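Local coordinates for protein abietadiene synthase, chloroplastic (Abies grandis, PDB 3S9V) that is a large, mainly alpha-helical plant enzyme of the terpene synthase family, with an N-terminal terpene synthase domain and a family metal-binding domain, at residues A197-L202 against M219-K224; L202-E207 against P263-L268; V213-I218 against F239-N244; G226-L229 against S234-A237; F228-A233 against I309-E314. All coordinates share one frame; numbering follows the deposited sequence.

Interaction 1. Residues A197-L202 against M219-K224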
# COMPACT_ATOMS: atom_id res chain seq x y z
N ALA A 197 32.79 7.77 9.52
CA ALA A 197 32.95 6.59 8.67
C ALA A 197 32.11 6.61 7.40
O ALA A 197 32.64 6.40 6.30
CB ALA A 197 32.62 5.33 9.47
N LEU A 198 30.82 6.86 7.56
CA LEU A 198 29.88 6.89 6.44
C LEU A 198 28.89 8.03 6.62
O LEU A 198 28.72 8.54 7.73
CB LEU A 198 29.09 5.59 6.39
CG LEU A 198 29.88 4.28 6.44
CD1 LEU A 198 28.93 3.10 6.58
CD2 LEU A 198 30.72 4.16 5.18
N PRO A 199 28.22 8.45 5.53
CA PRO A 199 27.25 9.54 5.67
C PRO A 199 26.12 9.02 6.56
O PRO A 199 25.70 7.88 6.43
CB PRO A 199 26.78 9.77 4.23
CG PRO A 199 27.96 9.32 3.39
CD PRO A 199 28.41 8.07 4.12
N THR A 200 25.66 9.85 7.50
CA THR A 200 24.58 9.44 8.39
C THR A 200 23.66 10.62 8.55
O THR A 200 24.01 11.73 8.16
CB THR A 200 25.11 9.02 9.78
OG1 THR A 200 25.68 10.16 10.43
CG2 THR A 200 26.16 7.92 9.65
N THR A 201 22.48 10.41 9.14
CA THR A 201 21.54 11.51 9.31
C THR A 201 22.05 12.62 10.23
O THR A 201 21.42 13.67 10.36
CB THR A 201 20.17 11.01 9.79
OG1 THR A 201 20.30 10.34 11.05
CG2 THR A 201 19.58 10.04 8.76
N LEU A 202 23.20 12.41 10.88
CA LEU A 202 23.77 13.46 11.72
C LEU A 202 24.16 14.63 10.81
O LEU A 202 24.08 15.80 11.19
CB LEU A 202 25.02 12.95 12.45
CG LEU A 202 24.80 12.11 13.71
CD1 LEU A 202 26.10 11.40 14.08
CD2 LEU A 202 24.33 13.00 14.84
N MET A 219 34.10 16.53 4.82
CA MET A 219 34.08 16.76 3.37
C MET A 219 34.03 15.48 2.53
O MET A 219 33.55 15.50 1.40
CB MET A 219 35.29 17.59 2.94
CG MET A 219 35.40 19.00 3.55
SD MET A 219 33.93 20.04 3.34
CE MET A 219 33.48 19.66 1.62
N LYS A 220 34.52 14.38 3.09
CA LYS A 220 34.54 13.11 2.38
C LYS A 220 33.15 12.48 2.31
O LYS A 220 32.92 11.55 1.55
CB LYS A 220 35.48 12.11 3.06
CG LYS A 220 36.87 12.64 3.37
CD LYS A 220 37.73 11.52 3.94
CE LYS A 220 39.06 12.03 4.47
NZ LYS A 220 39.94 10.91 4.90
N LEU A 221 32.24 13.00 3.13
CA LEU A 221 30.89 12.47 3.17
C LEU A 221 29.89 13.35 2.43
O LEU A 221 28.68 13.18 2.57
CB LEU A 221 30.46 12.29 4.63
CG LEU A 221 31.45 11.47 5.46
CD1 LEU A 221 30.97 11.35 6.90
CD2 LEU A 221 31.62 10.08 4.83
N GLN A 222 30.40 14.28 1.64
CA GLN A 222 29.56 15.19 0.85
C GLN A 222 28.76 14.39 -0.18
O GLN A 222 29.20 13.33 -0.63
CB GLN A 222 30.45 16.22 0.15
CG GLN A 222 29.74 17.20 -0.75
CD GLN A 222 30.66 18.32 -1.21
OE1 GLN A 222 31.77 18.08 -1.67
NE2 GLN A 222 30.19 19.56 -1.08
N SER A 223 27.58 14.89 -0.54
CA SER A 223 26.72 14.21 -1.52
C SER A 223 27.22 14.46 -2.94
O SER A 223 28.01 15.36 -3.16
CB SER A 223 25.28 14.71 -1.40
OG SER A 223 24.83 14.67 -0.05
N LYS A 224 26.75 13.67 -3.89
CA LYS A 224 27.16 13.84 -5.28
C LYS A 224 26.79 15.22 -5.79
O LYS A 224 27.54 15.82 -6.56
CB LYS A 224 26.53 12.76 -6.16
CG LYS A 224 27.16 11.38 -6.01
CD LYS A 224 26.44 10.31 -6.83
CE LYS A 224 25.96 10.84 -8.19
NZ LYS A 224 27.01 11.62 -8.92
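Leu221 presses its isobutyl end against Pro199 and the peptide groups that flank it, and this one leucine supplies more than half of the surface buried between 197-202 and 219-224. The two residues also mark the closest backbone approach, 5.3 Å from Pro199 CA to Leu221 CA. The leucine branches share the work. CD2 lies 3.9 Å from Pro199 CD, against the pyrrolidine ring, while CD1 sits 3.7 Å from Leu198 O and CD2 also comes within 4.1 Å of Ala197 O. Leu221 is the third residue of a type I beta turn, Met219 to Gln222, closed by a weak bond from Gln222 N to Met219 O, and its side chain points toward the other segment. With CG anti to its carbonyl carbon (chi1 -53°), both methyls reach across. No hydrogen bond joins the segments, so the fit of a forked aliphatic chain against a rigid, N-alkylated proline does the holding; proline suits a place where the chain has just left its helix and offers the CG and CD methylenes of its ring. The contact brings together the exit of helix 192-197 and the exit of helix 215-219, with Met219 at the edge touching Val238 and Thr242 of helix 232-242.

Interaction 2. Residues L202-E207 against P263-L268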
# COMPACT_ATOMS: atom_id res chain seq x y z
N LEU A 202 23.20 12.41 10.88
CA LEU A 202 23.77 13.46 11.72
C LEU A 202 24.16 14.63 10.81
O LEU A 202 24.08 15.80 11.19
CB LEU A 202 25.02 12.95 12.45
CG LEU A 202 24.80 12.11 13.71
CD1 LEU A 202 26.10 11.40 14.08
CD2 LEU A 202 24.33 13.00 14.84
N LEU A 203 24.60 14.30 9.59
CA LEU A 203 25.00 15.31 8.61
C LEU A 203 23.84 16.21 8.19
O LEU A 203 24.05 17.27 7.60
CB LEU A 203 25.59 14.63 7.37
CG LEU A 203 26.82 13.76 7.63
CD1 LEU A 203 27.25 13.09 6.35
CD2 LEU A 203 27.93 14.62 8.20
N TYR A 204 22.62 15.77 8.48
CA TYR A 204 21.42 16.52 8.15
C TYR A 204 21.36 17.79 8.98
O TYR A 204 20.67 18.74 8.62
CB TYR A 204 20.19 15.65 8.41
CG TYR A 204 18.86 16.26 8.02
CD1 TYR A 204 17.87 16.46 8.97
CD2 TYR A 204 18.57 16.57 6.69
CE1 TYR A 204 16.62 16.95 8.62
CE2 TYR A 204 17.32 17.07 6.32
CZ TYR A 204 16.35 17.26 7.30
OH TYR A 204 15.10 17.75 6.95
N SER A 205 22.07 17.82 10.10
CA SER A 205 22.06 19.00 10.95
C SER A 205 23.43 19.47 11.42
O SER A 205 23.64 19.77 12.59
CB SER A 205 21.13 18.77 12.16
OG SER A 205 20.97 17.40 12.44
N LEU A 206 24.37 19.56 10.47
CA LEU A 206 25.72 20.01 10.76
C LEU A 206 25.77 21.46 11.25
O LEU A 206 26.73 21.85 11.91
CB LEU A 206 26.60 19.87 9.52
CG LEU A 206 27.04 18.44 9.18
CD1 LEU A 206 27.62 18.38 7.78
CD2 LEU A 206 28.07 18.00 10.21
N GLU A 207 24.75 22.25 10.93
CA GLU A 207 24.72 23.63 11.37
C GLU A 207 24.70 23.71 12.90
O GLU A 207 25.02 24.74 13.49
CB GLU A 207 23.52 24.38 10.77
CG GLU A 207 22.16 23.98 11.32
CD GLU A 207 21.50 22.87 10.53
OE1 GLU A 207 22.22 22.07 9.89
OE2 GLU A 207 20.25 22.78 10.57
N PRO A 263 13.82 24.82 0.75
CA PRO A 263 13.06 23.88 1.60
C PRO A 263 14.02 23.33 2.68
O PRO A 263 15.17 23.76 2.76
CB PRO A 263 12.62 22.80 0.62
CG PRO A 263 13.81 22.74 -0.33
CD PRO A 263 14.12 24.21 -0.56
N CYS A 264 13.57 22.38 3.50
CA CYS A 264 14.46 21.83 4.52
C CYS A 264 15.24 20.61 4.04
O CYS A 264 16.01 20.01 4.80
CB CYS A 264 13.70 21.52 5.82
SG CYS A 264 12.37 20.33 5.68
N HIS A 265 15.04 20.25 2.77
CA HIS A 265 15.73 19.13 2.14
C HIS A 265 15.31 19.05 0.68
O HIS A 265 14.13 19.24 0.35
CB HIS A 265 15.45 17.82 2.87
CG HIS A 265 14.03 17.64 3.27
ND1 HIS A 265 13.65 16.87 4.35
CD2 HIS A 265 12.88 18.15 2.76
CE1 HIS A 265 12.34 16.91 4.49
NE2 HIS A 265 11.85 17.68 3.53
N TYR A 266 16.27 18.77 -0.19
CA TYR A 266 16.02 18.70 -1.62
C TYR A 266 17.17 17.94 -2.26
O TYR A 266 18.28 17.92 -1.73
CB TYR A 266 15.95 20.12 -2.20
CG TYR A 266 14.96 20.30 -3.33
CD1 TYR A 266 13.59 20.11 -3.12
CD2 TYR A 266 15.39 20.62 -4.61
CE1 TYR A 266 12.67 20.23 -4.17
CE2 TYR A 266 14.48 20.75 -5.67
CZ TYR A 266 13.12 20.55 -5.44
OH TYR A 266 12.23 20.68 -6.48
N PRO A 267 16.91 17.28 -3.40
CA PRO A 267 15.60 17.22 -4.05
C PRO A 267 14.70 16.17 -3.40
O PRO A 267 15.09 15.53 -2.41
CB PRO A 267 15.95 16.90 -5.51
CG PRO A 267 17.18 16.04 -5.37
CD PRO A 267 17.97 16.76 -4.30
N LEU A 268 13.50 15.97 -3.95
CA LEU A 268 12.55 15.01 -3.39
C LEU A 268 11.88 14.17 -4.48
O LEU A 268 10.78 13.66 -4.29
CB LEU A 268 11.49 15.76 -2.59
CG LEU A 268 12.02 16.62 -1.43
CD1 LEU A 268 10.88 17.44 -0.83
CD2 LEU A 268 12.65 15.73 -0.36
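Tyr204 reaches the loop 263-268 with the far end of its ring, placing OH 3.1 Å from His265 ND1 and 3.2 Å from Cys264 O. Both are close polar approaches to one phenol oxygen. The CE2 side of the ring follows, 3.6 Å from Cys264 O, and His265 CB lies at the ring edge, near its plane, 4.0 Å from Tyr204 CE2. Tyrosine is apt here because a long flat chain spans a backbone separation of 8.7 Å, measured between Tyr204 CA and His265 CA, and still ends in a polar atom. Its CG is anti to the backbone N (chi1 -176°), which swings the ring out from the 3-10 turns of 202-207. Within the loop, Cys264 SG stands 3.4 Å above the plane of the His265 ring, over its centre, so the sulfur backs the imidazole on one face.

The loop 263-268 belongs to the helical terpene synthase N-terminal domain family, of the six-hairpin clan; here a 3-10 stretch leading toward helix 215-219 meets the connection between helices 245-258 and 269-282. Farther out, Lys450 sits against the Tyr204 ring in a cation-pi contact and also bonds to Tyr204 O, while Tyr453 meets the His265 ring edge-to-face. Tyr266 follows with a backbone hydrogen bond to Ser230. A cis peptide bond precedes Pro267, and Leu268 then takes the N-cap position of helix 269-282.

Interaction 3. Residues V213-I218 against F239-N244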
# COMPACT_ATOMS: atom_id res chain seq x y z
N VAL A 213 32.98 19.36 15.11
CA VAL A 213 33.28 18.53 13.96
C VAL A 213 34.63 18.79 13.26
O VAL A 213 35.14 19.91 13.26
CB VAL A 213 32.11 18.63 12.95
CG1 VAL A 213 32.25 19.87 12.07
CG2 VAL A 213 32.02 17.38 12.13
N ASP A 214 35.22 17.73 12.70
CA ASP A 214 36.50 17.83 11.97
C ASP A 214 36.10 18.03 10.51
O ASP A 214 35.83 17.06 9.81
CB ASP A 214 37.31 16.53 12.10
CG ASP A 214 38.64 16.59 11.35
OD1 ASP A 214 38.72 17.28 10.31
OD2 ASP A 214 39.61 15.95 11.80
N TRP A 215 36.09 19.28 10.06
CA TRP A 215 35.65 19.59 8.71
C TRP A 215 36.25 18.75 7.59
O TRP A 215 35.54 18.35 6.67
CB TRP A 215 35.85 21.08 8.42
CG TRP A 215 34.95 21.93 9.28
CD1 TRP A 215 35.32 22.84 10.22
CD2 TRP A 215 33.52 21.86 9.33
NE1 TRP A 215 34.22 23.34 10.86
CE2 TRP A 215 33.10 22.75 10.33
CE3 TRP A 215 32.56 21.13 8.63
CZ2 TRP A 215 31.75 22.93 10.66
CZ3 TRP A 215 31.22 21.30 8.95
CH2 TRP A 215 30.83 22.20 9.95
N GLN A 216 37.55 18.48 7.67
CA GLN A 216 38.20 17.68 6.64
C GLN A 216 37.57 16.30 6.50
O GLN A 216 37.31 15.84 5.39
CB GLN A 216 39.69 17.54 6.94
CG GLN A 216 40.39 16.53 6.05
CD GLN A 216 41.87 16.49 6.29
OE1 GLN A 216 42.32 16.30 7.43
NE2 GLN A 216 42.65 16.69 5.23
N LYS A 217 37.33 15.62 7.61
CA LYS A 217 36.73 14.30 7.57
C LYS A 217 35.30 14.39 7.04
O LYS A 217 34.84 13.51 6.32
CB LYS A 217 36.74 13.66 8.96
CG LYS A 217 38.13 13.29 9.44
CD LYS A 217 38.09 12.50 10.74
CE LYS A 217 39.47 11.99 11.11
NZ LYS A 217 39.43 11.17 12.35
N ILE A 218 34.61 15.47 7.40
CA ILE A 218 33.24 15.70 6.96
C ILE A 218 33.13 15.85 5.43
O ILE A 218 32.19 15.36 4.82
CB ILE A 218 32.63 16.96 7.62
CG1 ILE A 218 32.39 16.70 9.11
CG2 ILE A 218 31.34 17.35 6.94
CD1 ILE A 218 31.45 15.55 9.40
N PHE A 239 29.59 25.35 3.94
CA PHE A 239 30.21 26.27 2.99
C PHE A 239 30.88 27.42 3.70
O PHE A 239 31.98 27.82 3.34
CB PHE A 239 29.19 26.84 2.01
CG PHE A 239 29.78 27.88 1.10
CD1 PHE A 239 30.57 27.51 0.02
CD2 PHE A 239 29.59 29.24 1.36
CE1 PHE A 239 31.17 28.47 -0.80
CE2 PHE A 239 30.18 30.21 0.55
CZ PHE A 239 30.97 29.83 -0.53
N MET A 240 30.19 27.97 4.69
CA MET A 240 30.73 29.09 5.45
C MET A 240 31.98 28.71 6.24
O MET A 240 32.82 29.56 6.53
CB MET A 240 29.66 29.69 6.38
CG MET A 240 28.56 30.47 5.64
SD MET A 240 27.48 31.49 6.68
CE MET A 240 26.41 30.22 7.39
N ARG A 241 32.12 27.42 6.57
CA ARG A 241 33.29 26.96 7.32
C ARG A 241 34.46 26.47 6.47
O ARG A 241 35.60 26.47 6.95
CB ARG A 241 32.90 25.84 8.30
CG ARG A 241 32.20 26.33 9.56
CD ARG A 241 32.95 27.50 10.16
NE ARG A 241 32.34 28.00 11.39
CZ ARG A 241 32.38 27.35 12.55
NH1 ARG A 241 33.01 26.19 12.65
NH2 ARG A 241 31.79 27.88 13.62
N THR A 242 34.20 26.08 5.22
CA THR A 242 35.25 25.55 4.35
C THR A 242 35.37 26.20 2.97
O THR A 242 36.34 25.97 2.26
CB THR A 242 35.06 24.04 4.09
OG1 THR A 242 33.92 23.84 3.25
CG2 THR A 242 34.85 23.28 5.39
N GLY A 243 34.38 26.99 2.57
CA GLY A 243 34.44 27.61 1.26
C GLY A 243 34.31 26.59 0.13
O GLY A 243 34.53 26.92 -1.03
N ASN A 244 33.95 25.36 0.47
CA ASN A 244 33.80 24.30 -0.53
C ASN A 244 32.78 24.70 -1.60
O ASN A 244 31.60 24.95 -1.30
CB ASN A 244 33.38 22.99 0.16
CG ASN A 244 33.12 21.87 -0.82
OD1 ASN A 244 32.04 21.77 -1.39
ND2 ASN A 244 34.12 21.02 -1.03
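The start of helix 215-219 meets the end of helix 232-242 through a CH-pi contact, Arg241 CB lying over the indole of Trp215. Arg241 CB is 3.9 Å from the centroid of the five-membered ring of Trp215, 22° off the ring normal, and Arg241 CG lies above and just beyond the CE2-CZ2 rim, 3.6 Å from Trp215 CZ2. Val213 CG1 covers the opposite face, so the indole is held between two aliphatic groups. A bend at chi2 (-47°) keeps the arginine chain by the NE1 edge, where Arg241 NH1 comes 3.6 Å from Trp215 NE1. The guanidinium stands nearly upright to the ring, the planes 82° apart, with NH1 taken by the backbone O of Gln210. Arginine therefore serves twice, CB for the aromatic face and the guanidinium for the carbonyl of Gln210. Beside it, Thr242 CG2 touches Trp215 CB at 3.9 Å; the methyl is turned to the tryptophan while OG1 stays with its own helix, bonded to Val238 O.

The two helix ends are finished locally. Asp214 holds the N-cap position and its OD1 accepts a weak bond from Lys217 N. At the other end, Thr242 OG1 accepts from Asn244 N at 3.2 Å. Gly243 N reaches Phe239 O at 2.7 Å. Asn244 then begins helix 245-258 as N-cap. The arrangement thus sets an Asp N-cap on helix 215-219 against a C-terminus of helix 232-242 that ends in an ST turn and a positive-phi glycine, a backbone state that glycine adopts readily.

Interaction 4. Residues G226-L229 against S234-A237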
# COMPACT_ATOMS: atom_id res chain seq x y z
N GLY A 226 26.71 17.81 -4.08
CA GLY A 226 27.34 18.80 -3.22
C GLY A 226 26.66 19.10 -1.90
O GLY A 226 27.19 19.86 -1.09
N SER A 227 25.49 18.51 -1.66
CA SER A 227 24.79 18.77 -0.41
C SER A 227 25.28 17.86 0.68
O SER A 227 26.03 16.90 0.44
CB SER A 227 23.29 18.54 -0.56
OG SER A 227 22.97 17.18 -0.27
N PHE A 228 24.86 18.16 1.90
CA PHE A 228 25.18 17.33 3.04
C PHE A 228 23.82 16.81 3.49
O PHE A 228 23.01 17.53 4.07
CB PHE A 228 25.91 18.15 4.10
CG PHE A 228 27.39 18.29 3.82
CD1 PHE A 228 28.28 17.32 4.27
CD2 PHE A 228 27.86 19.32 3.01
CE1 PHE A 228 29.63 17.36 3.92
CE2 PHE A 228 29.21 19.37 2.64
CZ PHE A 228 30.10 18.39 3.09
N LEU A 229 23.56 15.55 3.13
CA LEU A 229 22.31 14.86 3.40
C LEU A 229 21.08 15.65 2.98
O LEU A 229 20.05 15.64 3.66
CB LEU A 229 22.19 14.46 4.87
CG LEU A 229 21.94 12.94 4.89
CD1 LEU A 229 23.16 12.25 5.44
CD2 LEU A 229 20.71 12.61 5.70
N SER A 234 22.39 22.87 6.44
CA SER A 234 23.58 22.10 6.76
C SER A 234 24.67 22.39 5.74
O SER A 234 25.84 22.55 6.09
CB SER A 234 23.24 20.60 6.77
OG SER A 234 24.20 19.87 7.50
N THR A 235 24.28 22.46 4.48
CA THR A 235 25.23 22.74 3.40
C THR A 235 25.74 24.17 3.49
O THR A 235 26.91 24.43 3.20
CB THR A 235 24.56 22.53 2.04
OG1 THR A 235 24.10 21.18 1.94
CG2 THR A 235 25.55 22.82 0.92
N ALA A 236 24.86 25.09 3.88
CA ALA A 236 25.23 26.50 4.01
C ALA A 236 26.29 26.65 5.10
O ALA A 236 27.28 27.36 4.93
CB ALA A 236 24.00 27.33 4.35
N ALA A 237 26.07 25.98 6.22
CA ALA A 237 27.01 26.02 7.33
C ALA A 237 28.35 25.47 6.88
O ALA A 237 29.39 26.08 7.13
CB ALA A 237 26.48 25.21 8.50
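The extended chain at Ser227 and Phe228 runs past the first turn of helix 232-242, and the backbones come closest at Phe228 CA and Thr235 CA, 5.4 Å apart. Gly226 precedes this with positive phi (85°), where a CB would jam against the carbonyl O of the residue before, so glycine fits the spot. Across the gap, Phe228 N gives its hydrogen to Thr235 OG1 at 3.1 Å, with an N-H...O angle of 150°. Having OG1 anti to its carbonyl carbon (chi1 -59°), Thr235 turns the hydroxyl to the loop, where it also lies 3.4 Å from Ser227 CA. The same oxygen is bonded to Ser231 O, so two backbone groups fix its position, while the threonine methyl CG2 meets Gly226 O at 3.9 Å. The pattern is that of a loop folding back onto the helix it leads into: Ser231 is the N-cap, its OG taking Ser234 N, and the turn of helix just beyond supplies the contact. The Phe228 ring, buried and apolar, packs on Ile218 and Met219 of helix 215-219. Buried Ser234 rests its CB 4.1 Å from Phe228 O, and its OG bonds to Leu203 O and Leu206 N.

Interaction 5. Residues F228-A233 against I309-E314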
# COMPACT_ATOMS: atom_id res chain seq x y z
N PHE A 228 24.86 18.16 1.90
CA PHE A 228 25.18 17.33 3.04
C PHE A 228 23.82 16.81 3.49
O PHE A 228 23.01 17.53 4.07
CB PHE A 228 25.91 18.15 4.10
CG PHE A 228 27.39 18.29 3.82
CD1 PHE A 228 28.28 17.32 4.27
CD2 PHE A 228 27.86 19.32 3.01
CE1 PHE A 228 29.63 17.36 3.92
CE2 PHE A 228 29.21 19.37 2.64
CZ PHE A 228 30.10 18.39 3.09
N LEU A 229 23.56 15.55 3.13
CA LEU A 229 22.31 14.86 3.40
C LEU A 229 21.08 15.65 2.98
O LEU A 229 20.05 15.64 3.66
CB LEU A 229 22.19 14.46 4.87
CG LEU A 229 21.94 12.94 4.89
CD1 LEU A 229 23.16 12.25 5.44
CD2 LEU A 229 20.71 12.61 5.70
N SER A 230 21.21 16.33 1.84
CA SER A 230 20.16 17.13 1.22
C SER A 230 19.66 18.35 1.98
O SER A 230 18.71 18.99 1.55
CB SER A 230 18.96 16.24 0.87
OG SER A 230 18.15 15.98 1.99
N SER A 231 20.32 18.68 3.09
CA SER A 231 19.91 19.82 3.91
C SER A 231 20.57 21.15 3.51
O SER A 231 21.79 21.28 3.56
CB SER A 231 20.21 19.53 5.38
OG SER A 231 20.05 20.69 6.18
N PRO A 232 19.78 22.15 3.09
CA PRO A 232 20.32 23.45 2.69
C PRO A 232 21.04 24.19 3.82
O PRO A 232 22.11 24.77 3.60
CB PRO A 232 19.08 24.20 2.22
CG PRO A 232 18.23 23.10 1.68
CD PRO A 232 18.35 22.06 2.76
N ALA A 233 20.45 24.20 5.01
CA ALA A 233 21.08 24.89 6.14
C ALA A 233 22.39 24.19 6.49
O ALA A 233 23.39 24.84 6.79
CB ALA A 233 20.14 24.88 7.35
N ILE A 309 17.26 2.87 -2.04
CA ILE A 309 17.25 4.25 -2.46
C ILE A 309 16.88 5.17 -1.33
O ILE A 309 16.43 4.73 -0.28
CB ILE A 309 16.26 4.47 -3.62
CG1 ILE A 309 14.85 4.04 -3.20
CG2 ILE A 309 16.70 3.64 -4.83
CD1 ILE A 309 13.75 4.35 -4.24
N GLY A 310 17.09 6.46 -1.56
CA GLY A 310 16.74 7.45 -0.57
C GLY A 310 15.54 8.19 -1.11
O GLY A 310 14.82 7.65 -1.94
N TRP A 311 15.35 9.43 -0.68
CA TRP A 311 14.22 10.22 -1.14
C TRP A 311 14.57 11.00 -2.40
O TRP A 311 13.68 11.44 -3.13
CB TRP A 311 13.78 11.16 -0.02
CG TRP A 311 14.92 11.90 0.62
CD1 TRP A 311 15.41 13.12 0.26
CD2 TRP A 311 15.71 11.46 1.73
NE1 TRP A 311 16.46 13.47 1.08
CE2 TRP A 311 16.66 12.47 1.99
CE3 TRP A 311 15.70 10.31 2.53
CZ2 TRP A 311 17.61 12.37 3.02
CZ3 TRP A 311 16.64 10.21 3.56
CH2 TRP A 311 17.58 11.23 3.79
N ALA A 312 15.87 11.16 -2.64
CA ALA A 312 16.35 11.90 -3.81
C ALA A 312 17.29 11.04 -4.63
O ALA A 312 17.99 10.18 -4.09
CB ALA A 312 17.09 13.15 -3.37
N ARG A 313 17.30 11.28 -5.94
CA ARG A 313 18.16 10.56 -6.86
C ARG A 313 19.58 10.59 -6.31
O ARG A 313 20.04 11.62 -5.82
CB ARG A 313 18.11 11.22 -8.25
CG ARG A 313 18.33 12.74 -8.22
CD ARG A 313 19.81 13.11 -8.40
NE ARG A 313 20.07 14.54 -8.19
CZ ARG A 313 20.21 15.11 -7.00
NH1 ARG A 313 20.12 14.40 -5.88
NH2 ARG A 313 20.43 16.42 -6.91
N GLU A 314 20.27 9.46 -6.38
CA GLU A 314 21.65 9.36 -5.90
C GLU A 314 21.81 9.96 -4.51
O GLU A 314 22.72 10.74 -4.28
CB GLU A 314 22.62 10.05 -6.87
CG GLU A 314 22.03 10.48 -8.22
CD GLU A 314 21.63 9.32 -9.12
OE1 GLU A 314 20.69 8.57 -8.77
OE2 GLU A 314 22.25 9.16 -10.19
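Trp311 meets the turn at Leu229 and Ser230 with the edge of its indole, not with a face. The N-H side points to Ser230: Trp311 NE1 donates to Ser230 OG at 3.2 Å, with an N-H...O angle of 150° and the oxygen only 11° out of the ring plane. Farther along the same edge, Leu229 CD2 lies 3.9 Å from Trp311 CH2. The leucine chain and the indole cross at about a right angle, and the methyl lies near the ring plane at the rim. Ser230 is aimed by its torsion, OG sitting between its backbone N and carbonyl carbon (chi1 80°), and it is presented by a type I' beta turn, Phe228 to Ser231, closed by Ser231 N to Phe228 O at 3.1 Å. This turn leads into helix 232-242, whereas 309-314 is a loop between helices 290-301 and 320-332. Phe271 of helix 269-282 touches the Trp311 side chain.

Ser230 OG also donates to Leu229 O at 2.6 Å. Its hydrogen being spent there, the same oxygen accepts from the indole N-H, so the hydroxyl bridges carbonyl and ring. The indole N-H of Trp311 thus finds an acceptor, and serine is small enough to supply one in a tight turn, while the hydrocarbon rim beside it is met by leucine.

In the fold
Interactions 2, 4 and 5 are buried, interaction 1 is partly so, and interaction 3 lies at the surface, its centre about 41 Å from the centre of the chain. Helix 232-242 runs through the set: interactions 3, 4 and 5 use it or the turn before it, with 4 and 5 sharing Phe228 and Leu229. Interactions 2 and 5 are about 7 Å apart between centres and joined by the backbone bond of Tyr266 and Ser230; interaction 4 meets interaction 2 through Ser234. Interactions 4 and 5 rely on hydroxyls serving backbone or indole N-H groups, interaction 2 sets a tyrosine hydroxyl close to a histidine nitrogen and a backbone carbonyl, interaction 1 is aliphatic fit, and interaction 3 lays arginine over tryptophan.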